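Local coordinates for iron-regulated outer membrane protein (Neisseria meningitidis, PDB 4B7O) that transports iron across the outer membrane as a TonB-dependent transporter, probably by taking up ferric siderophores, at residues Q63-R68 against A552-Y557. Numbering follows the deposited sequence.
Sequences QGSKIR and AANGSY
Gly64 and Ser65, at the corner of a type II' beta turn running from Gln63 to Lys66, press against Asn554, Gly555 and Ser556 on the inner wall of the barrel, so that the plug domain of this TonB-dependent transporter meets strand 551-567. The turn, closed by Lys66 N bonding back to Gln63 O, leads directly into strand 67-73 of the plug.

One hydrogen bond crosses the interface. Ser65 N donates a hydrogen bond to Ser556 OG at 2.7 Å, the N-H...O angle being 156°. With chi1 at -86°, the Ser556 hydroxyl lies anti to its own carbonyl carbon and is directed at the turn; it also makes a weak bond to Gly555 O. The buried Ser556 hydroxyl thus accepts from a turn amide and joins a barrel side chain to the plug backbone.

Packing is close because backbone meets backbone. Gly64 CA approaches Gly555 O to 3.2 Å, with no side chain between turn and strand at this point. Ser65 CB rests against Ser556 CB at 3.9 Å, while Ser65 OG makes a weak hydrogen bond to Glu593 OE2 on the adjacent strand 578-600. Asn554 borders the turn, its CB lying 4.0 Å from Gly64 O.

Polar groups around the turn tie it to the neighbouring barrel strand 535-547 and to the rest of the plug. Gly64 N bonds to Asn545 OD1, and the fully extended first three torsions of Lys66 carry NZ away from 552-557 to a salt bridge with Glu541 and to the carbonyls of Lys151 and Ala153. Along the strand from Ser556, the Asn554 carboxamide turns OD1 toward Ser65, 4.0 Å from Ser65 OG and 4.1 Å from Ser65 CB.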
loop_
_atom_site.group_PDB
_atom_site.type_symbol
_atom_site.label_atom_id
_atom_site.label_comp_id
_atom_site.label_asym_id
_atom_site.label_seq_id
_atom_site.Cartn_x
_atom_site.Cartn_y
_atom_site.Cartn_z
ATOM N N GLN A 63 -4.048 5.411 19.761
ATOM C CA GLN A 63 -5.389 5.068 19.269
ATOM C C GLN A 63 -5.611 3.574 19.189
ATOM O O GLN A 63 -6.352 3.083 18.340
ATOM C CB GLN A 63 -5.740 5.748 17.961
ATOM C CG GLN A 63 -5.724 7.267 18.040
ATOM C CD GLN A 63 -6.246 7.958 16.754
ATOM O OE1 GLN A 63 -5.582 8.846 16.198
ATOM N NE2 GLN A 63 -7.428 7.557 16.298
ATOM N N GLY A 64 -5.031 2.856 20.137
ATOM C CA GLY A 64 -5.152 1.450 20.078
ATOM C C GLY A 64 -4.205 0.934 18.994
ATOM O O GLY A 64 -3.008 1.233 18.985
ATOM N N SER A 65 -4.760 0.135 18.105
ATOM C CA SER A 65 -4.030 -0.429 17.002
ATOM C C SER A 65 -4.343 0.387 15.737
ATOM O O SER A 65 -3.830 0.079 14.657
ATOM C CB SER A 65 -4.446 -1.893 16.809
ATOM O OG SER A 65 -3.406 -2.635 16.194
ATOM N N LYS A 66 -5.192 1.413 15.879
ATOM C CA LYS A 66 -5.625 2.228 14.753
ATOM C C LYS A 66 -4.469 2.858 13.976
ATOM O O LYS A 66 -4.548 2.943 12.766
ATOM C CB LYS A 66 -6.589 3.309 15.191
ATOM C CG LYS A 66 -7.101 4.141 14.049
ATOM C CD LYS A 66 -8.129 5.181 14.498
ATOM C CE LYS A 66 -8.650 5.946 13.296
ATOM N NZ LYS A 66 -9.455 5.005 12.455
ATOM N N ILE A 67 -3.406 3.253 14.675
ATOM C CA ILE A 67 -2.340 3.999 14.096
ATOM C C ILE A 67 -1.066 3.505 14.692
ATOM O O ILE A 67 -0.860 3.658 15.876
ATOM C CB ILE A 67 -2.527 5.497 14.376
ATOM C CG1 ILE A 67 -3.507 6.066 13.343
ATOM C CG2 ILE A 67 -1.212 6.250 14.243
ATOM C CD1 ILE A 67 -4.295 7.240 13.829
ATOM N N ARG A 68 -0.221 2.860 13.889
ATOM C CA ARG A 68 1.057 2.375 14.381
ATOM C C ARG A 68 2.128 3.127 13.626
ATOM O O ARG A 68 2.310 2.959 12.413
ATOM C CB ARG A 68 1.160 0.874 14.230
ATOM C CG ARG A 68 0.046 0.115 14.982
ATOM C CD ARG A 68 0.217 -1.406 15.077
ATOM N NE ARG A 68 1.386 -1.848 15.869
ATOM C CZ ARG A 68 2.431 -2.537 15.381
ATOM N NH1 ARG A 68 2.500 -2.896 14.088
ATOM N NH2 ARG A 68 3.424 -2.892 16.190
ATOM N N ALA A 552 4.004 -4.066 27.390
ATOM C CA ALA A 552 3.184 -3.169 26.572
ATOM C C ALA A 552 2.009 -3.960 25.945
ATOM O O ALA A 552 2.110 -5.172 25.707
ATOM C CB ALA A 552 4.029 -2.523 25.475
ATOM N N ALA A 553 0.894 -3.290 25.679
ATOM C CA ALA A 553 -0.208 -3.972 25.022
ATOM C C ALA A 553 -1.045 -2.935 24.311
ATOM O O ALA A 553 -0.911 -1.747 24.590
ATOM C CB ALA A 553 -1.056 -4.843 25.997
ATOM N N ASN A 554 -1.887 -3.375 23.385
ATOM C CA ASN A 554 -2.845 -2.473 22.786
ATOM C C ASN A 554 -3.901 -3.301 22.103
ATOM O O ASN A 554 -3.665 -4.476 21.833
ATOM C CB ASN A 554 -2.165 -1.525 21.803
ATOM C CG ASN A 554 -1.299 -2.261 20.837
ATOM O OD1 ASN A 554 -1.782 -2.752 19.840
ATOM N ND2 ASN A 554 -0.002 -2.349 21.135
ATOM N N GLY A 555 -5.040 -2.672 21.826
ATOM C CA GLY A 555 -6.150 -3.322 21.202
ATOM C C GLY A 555 -7.045 -2.297 20.518
ATOM O O GLY A 555 -6.948 -1.113 20.787
ATOM N N SER A 556 -7.909 -2.773 19.634
ATOM C CA SER A 556 -8.803 -1.943 18.912
ATOM C C SER A 556 -9.981 -2.789 18.605
ATOM O O SER A 556 -9.845 -3.989 18.510
ATOM C CB SER A 556 -8.205 -1.518 17.564
ATOM O OG SER A 556 -7.386 -0.350 17.667
ATOM N N TYR A 557 -11.142 -2.157 18.432
ATOM C CA TYR A 557 -12.294 -2.776 17.825
ATOM C C TYR A 557 -12.912 -1.766 16.886
ATOM O O TYR A 557 -13.063 -0.629 17.254
ATOM C CB TYR A 557 -13.313 -3.203 18.851
ATOM C CG TYR A 557 -14.156 -4.291 18.305
ATOM C CD1 TYR A 557 -15.161 -4.026 17.372
ATOM C CD2 TYR A 557 -13.887 -5.608 18.636
ATOM C CE1 TYR A 557 -15.938 -5.063 16.839
ATOM C CE2 TYR A 557 -14.624 -6.641 18.125
ATOM C CZ TYR A 557 -15.648 -6.367 17.243
ATOM O OH TYR A 557 -16.336 -7.409 16.740
#